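Local atomic coordinates of PA0821 (Pseudomonas aeruginosa, PDB entry 7DRG), a protein that probably serves as the immunity protein (antitoxin) against a putative VRR-NUC domain-containing effector of the type VI secretion system. Residues T114-L126 with A183-E195. Numbering follows the deposited sequence.
Sequences TSGKKSRDAGAWL and AYNLSPTSWDNDE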
loop_
_atom_site.group_PDB
_atom_site.type_symbol
_atom_site.label_atom_id
_atom_site.label_comp_id
_atom_site.label_asym_id
_atom_site.label_seq_id
_atom_site.Cartn_x
_atom_site.Cartn_y
_atom_site.Cartn_z
ATOM N N THR B 114 22.198 -3.825 17.199
ATOM C CA THR B 114 20.766 -3.554 17.129
ATOM C C THR B 114 20.201 -3.376 18.531
ATOM O O THR B 114 20.861 -3.649 19.534
ATOM C CB THR B 114 20.004 -4.672 16.403
ATOM O OG1 THR B 114 20.017 -5.864 17.200
ATOM C CG2 THR B 114 20.607 -4.961 15.036
ATOM N N SER B 115 18.944 -2.925 18.588
ATOM C CA SER B 115 18.268 -2.661 19.853
ATOM C C SER B 115 16.962 -3.434 19.994
ATOM O O SER B 115 16.174 -3.132 20.894
ATOM C CB SER B 115 17.993 -1.158 20.013
ATOM O OG SER B 115 17.140 -0.697 18.973
ATOM N N GLY B 116 16.712 -4.431 19.151
ATOM C CA GLY B 116 15.506 -5.223 19.318
ATOM C C GLY B 116 15.524 -5.983 20.635
ATOM O O GLY B 116 16.571 -6.446 21.090
ATOM N N LYS B 117 14.349 -6.123 21.253
ATOM C CA LYS B 117 14.274 -6.903 22.487
ATOM C C LYS B 117 14.698 -8.348 22.245
ATOM O O LYS B 117 15.571 -8.881 22.942
ATOM C CB LYS B 117 12.860 -6.852 23.072
ATOM C CG LYS B 117 12.736 -7.624 24.379
ATOM C CD LYS B 117 11.341 -7.541 24.973
ATOM C CE LYS B 117 11.196 -8.514 26.140
ATOM N NZ LYS B 117 12.249 -8.320 27.180
ATOM N N LYS B 118 14.080 -9.002 21.271
ATOM C CA LYS B 118 14.550 -10.291 20.790
ATOM C C LYS B 118 15.557 -10.070 19.669
ATOM O O LYS B 118 15.506 -9.061 18.966
ATOM C CB LYS B 118 13.372 -11.135 20.305
ATOM C CG LYS B 118 12.281 -11.289 21.358
ATOM C CD LYS B 118 11.343 -12.451 21.064
ATOM C CE LYS B 118 10.115 -12.001 20.299
ATOM N NZ LYS B 118 10.440 -11.578 18.917
ATOM N N SER B 119 16.500 -11.007 19.523
ATOM C CA SER B 119 17.503 -10.855 18.473
ATOM C C SER B 119 16.865 -10.804 17.087
ATOM O O SER B 119 17.451 -10.225 16.163
ATOM C CB SER B 119 18.534 -11.991 18.552
ATOM O OG SER B 119 17.918 -13.254 18.329
ATOM N N ARG B 120 15.668 -11.378 16.938
ATOM C CA ARG B 120 14.922 -11.379 15.692
ATOM C C ARG B 120 14.198 -10.061 15.439
ATOM O O ARG B 120 13.798 -9.794 14.300
ATOM C CB ARG B 120 13.917 -12.536 15.727
ATOM C CG ARG B 120 13.256 -12.890 14.414
ATOM C CD ARG B 120 12.262 -14.006 14.651
ATOM N NE ARG B 120 11.655 -14.484 13.416
ATOM C CZ ARG B 120 10.650 -15.348 13.380
ATOM N NH1 ARG B 120 10.146 -15.814 14.515
ATOM N NH2 ARG B 120 10.148 -15.739 12.217
ATOM N N ASP B 121 14.017 -9.238 16.469
ATOM C CA ASP B 121 13.254 -8.003 16.337
ATOM C C ASP B 121 14.052 -6.926 15.614
ATOM O O ASP B 121 15.228 -6.695 15.911
ATOM C CB ASP B 121 12.859 -7.452 17.707
ATOM C CG ASP B 121 11.780 -8.258 18.394
ATOM O OD1 ASP B 121 11.039 -8.993 17.705
ATOM O OD2 ASP B 121 11.668 -8.131 19.635
ATOM N N ALA B 122 13.385 -6.231 14.695
ATOM C CA ALA B 122 13.882 -4.938 14.242
ATOM C C ALA B 122 13.940 -3.972 15.415
ATOM O O ALA B 122 13.092 -4.006 16.309
ATOM C CB ALA B 122 12.982 -4.372 13.142
ATOM N N GLY B 123 14.967 -3.122 15.422
ATOM C CA GLY B 123 15.114 -2.125 16.458
ATOM C C GLY B 123 15.420 -0.771 15.848
ATOM O O GLY B 123 15.932 -0.669 14.733
ATOM N N ALA B 124 15.099 0.275 16.610
ATOM C CA ALA B 124 15.226 1.637 16.106
ATOM C C ALA B 124 16.630 2.208 16.247
ATOM O O ALA B 124 16.946 3.187 15.567
ATOM C CB ALA B 124 14.222 2.550 16.818
ATOM N N TRP B 125 17.476 1.620 17.090
ATOM C CA TRP B 125 18.882 1.987 17.189
ATOM C C TRP B 125 19.694 0.982 16.385
ATOM O O TRP B 125 19.504 -0.229 16.537
ATOM C CB TRP B 125 19.366 1.977 18.640
ATOM C CG TRP B 125 18.729 2.981 19.561
ATOM C CD1 TRP B 125 17.633 2.793 20.344
ATOM C CD2 TRP B 125 19.197 4.310 19.835
ATOM N NE1 TRP B 125 17.372 3.929 21.075
ATOM C CE2 TRP B 125 18.318 4.874 20.780
ATOM C CE3 TRP B 125 20.263 5.079 19.364
ATOM C CZ2 TRP B 125 18.470 6.174 21.262
ATOM C CZ3 TRP B 125 20.418 6.371 19.846
ATOM C CH2 TRP B 125 19.524 6.902 20.788
ATOM N N LEU B 126 20.589 1.479 15.538
ATOM C CA LEU B 126 21.358 0.623 14.643
ATOM C C LEU B 126 22.736 1.224 14.420
ATOM O O LEU B 126 22.869 2.442 14.275
ATOM C CB LEU B 126 20.653 0.464 13.292
ATOM C CG LEU B 126 21.448 -0.232 12.187
ATOM C CD1 LEU B 126 21.402 -1.729 12.404
ATOM C CD2 LEU B 126 20.927 0.150 10.802
ATOM N N ALA B 183 13.440 5.619 7.344
ATOM C CA ALA B 183 13.617 4.283 6.788
ATOM C C ALA B 183 13.070 3.275 7.782
ATOM O O ALA B 183 12.921 3.564 8.972
ATOM C CB ALA B 183 15.085 3.965 6.481
ATOM N N TYR B 184 12.768 2.085 7.277
ATOM C CA TYR B 184 12.432 0.955 8.132
ATOM C C TYR B 184 13.664 0.091 8.331
ATOM O O TYR B 184 14.241 -0.401 7.356
ATOM C CB TYR B 184 11.307 0.105 7.542
ATOM C CG TYR B 184 9.961 0.729 7.730
ATOM C CD1 TYR B 184 9.287 0.623 8.940
ATOM C CD2 TYR B 184 9.379 1.476 6.717
ATOM C CE1 TYR B 184 8.059 1.223 9.122
ATOM C CE2 TYR B 184 8.143 2.070 6.887
ATOM C CZ TYR B 184 7.496 1.948 8.093
ATOM O OH TYR B 184 6.273 2.549 8.277
ATOM N N ASN B 185 14.060 -0.102 9.586
ATOM C CA ASN B 185 14.954 -1.210 9.895
ATOM C C ASN B 185 14.129 -2.485 9.877
ATOM O O ASN B 185 13.035 -2.520 10.441
ATOM C CB ASN B 185 15.611 -1.037 11.263
ATOM C CG ASN B 185 16.719 -0.014 11.251
ATOM O OD1 ASN B 185 17.283 0.292 10.199
ATOM N ND2 ASN B 185 17.058 0.501 12.425
ATOM N N LEU B 186 14.635 -3.521 9.219
ATOM C CA LEU B 186 13.948 -4.805 9.172
ATOM C C LEU B 186 14.615 -5.786 10.130
ATOM O O LEU B 186 15.712 -5.552 10.645
ATOM C CB LEU B 186 13.944 -5.370 7.750
ATOM C CG LEU B 186 13.398 -4.434 6.670
ATOM C CD1 LEU B 186 13.361 -5.161 5.326
ATOM C CD2 LEU B 186 12.018 -3.909 7.038
ATOM N N SER B 187 13.924 -6.898 10.364
ATOM C CA SER B 187 14.449 -7.943 11.224
ATOM C C SER B 187 15.838 -8.371 10.749
ATOM O O SER B 187 16.037 -8.583 9.545
ATOM C CB SER B 187 13.500 -9.142 11.226
ATOM O OG SER B 187 14.148 -10.272 11.789
ATOM N N PRO B 188 16.819 -8.486 11.649
ATOM C CA PRO B 188 18.174 -8.855 11.208
ATOM C C PRO B 188 18.255 -10.235 10.589
ATOM O O PRO B 188 19.157 -10.487 9.782
ATOM C CB PRO B 188 18.996 -8.780 12.505
ATOM C CG PRO B 188 18.223 -7.859 13.392
ATOM C CD PRO B 188 16.777 -8.100 13.068
ATOM N N THR B 189 17.341 -11.134 10.939
ATOM C CA THR B 189 17.382 -12.503 10.444
ATOM C C THR B 189 16.225 -12.865 9.533
ATOM O O THR B 189 16.372 -13.765 8.701
ATOM C CB THR B 189 17.401 -13.497 11.613
ATOM O OG1 THR B 189 16.291 -13.239 12.484
ATOM C CG2 THR B 189 18.689 -13.364 12.382
ATOM N N SER B 190 15.078 -12.201 9.677
ATOM C CA SER B 190 13.857 -12.601 8.984
ATOM C C SER B 190 13.396 -11.559 7.972
ATOM O O SER B 190 12.213 -11.528 7.616
ATOM C CB SER B 190 12.741 -12.888 9.989
ATOM O OG SER B 190 13.103 -13.933 10.876
ATOM N N TRP B 191 14.319 -10.728 7.481
ATOM C CA TRP B 191 13.969 -9.595 6.627
ATOM C C TRP B 191 13.240 -10.017 5.356
ATOM O O TRP B 191 12.471 -9.224 4.798
ATOM C CB TRP B 191 15.238 -8.822 6.268
ATOM C CG TRP B 191 16.359 -9.758 5.946
ATOM C CD1 TRP B 191 17.282 -10.265 6.819
ATOM C CD2 TRP B 191 16.650 -10.342 4.674
ATOM N NE1 TRP B 191 18.135 -11.118 6.165
ATOM C CE2 TRP B 191 17.770 -11.182 4.845
ATOM C CE3 TRP B 191 16.077 -10.233 3.403
ATOM C CZ2 TRP B 191 18.331 -11.903 3.793
ATOM C CZ3 TRP B 191 16.632 -10.950 2.362
ATOM C CH2 TRP B 191 17.748 -11.774 2.562
ATOM N N ASP B 192 13.484 -11.236 4.864
ATOM C CA ASP B 192 12.775 -11.677 3.667
ATOM C C ASP B 192 11.270 -11.732 3.906
ATOM O O ASP B 192 10.486 -11.511 2.976
ATOM C CB ASP B 192 13.293 -13.038 3.202
ATOM C CG ASP B 192 12.786 -13.406 1.822
ATOM O OD1 ASP B 192 13.130 -12.693 0.852
ATOM O OD2 ASP B 192 12.048 -14.407 1.708
ATOM N N ASN B 193 10.849 -12.019 5.144
ATOM C CA ASN B 193 9.431 -11.950 5.487
ATOM C C ASN B 193 8.904 -10.527 5.462
ATOM O O ASN B 193 7.692 -10.319 5.330
ATOM C CB ASN B 193 9.170 -12.499 6.893
ATOM C CG ASN B 193 9.489 -13.968 7.027
ATOM O OD1 ASN B 193 9.563 -14.696 6.039
ATOM N ND2 ASN B 193 9.659 -14.418 8.266
ATOM N N ASP B 194 9.787 -9.544 5.607
ATOM C CA ASP B 194 9.369 -8.205 5.949
ATOM C C ASP B 194 9.633 -7.172 4.868
ATOM O O ASP B 194 9.095 -6.065 4.966
ATOM C CB ASP B 194 10.034 -7.801 7.271
ATOM C CG ASP B 194 9.621 -8.725 8.403
ATOM O OD1 ASP B 194 8.411 -8.783 8.709
ATOM O OD2 ASP B 194 10.481 -9.447 8.943
ATOM N N GLU B 195 10.408 -7.502 3.837
ATOM C CA GLU B 195 10.483 -6.633 2.666
ATOM C C GLU B 195 9.114 -6.262 2.105
ATOM O O GLU B 195 8.954 -5.112 1.663
ATOM C CB GLU B 195 11.339 -7.283 1.570
ATOM C CG GLU B 195 12.819 -7.391 1.921
ATOM C CD GLU B 195 13.658 -7.927 0.776
ATOM O OE1 GLU B 195 13.095 -8.596 -0.118
ATOM O OE2 GLU B 195 14.885 -7.675 0.767
#
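With CG swung anti to the backbone N (chi1 -167°) and an extended chain from CG to NE, Arg-120 runs past Thr-189 at about a right angle and meets Ser-190; in Ser-187 an equally anti OG (chi1 166°) is brought to the carbonyl of Arg-120. Arg-120 illustrates how one residue can be held by main chain and side chain together. Ser-187 OG donates to Arg-120 O at 2.6 Å, in the carbonyl plane and on a lone pair, while Ser-187 OG itself accepts from Ser-190 N at 3.0 Å. Arg-120 NE then donates to Ser-190 OG at 3.0 Å, nearly straight (163°) and close to the guanidinium plane, and Arg-120 NH2 forms a salt bridge with Glu-31. Two serines of one loop thus hold Arg-120, one at its backbone carbonyl and the other at NE. Farther along, the Asn-185 side chain points toward the loop, and its ND2 donates to Gly-123 O at 2.8 Å, almost head-on to the carbonyl and with the acceptor close to the amide plane; its OD1 lies 3.7 Å from Leu-126 CD2. Between these polar points Ala-122 CB presses on Asn-185 O at 3.3 Å. Pro-188 CD lies 3.5 Å from Asp-121 O. The arrangement joins the loop connecting antiparallel strands 109-114 and 126-131 to the connection between strand 182-186 and helix 191-204, where Ser-187 forms an ST motif.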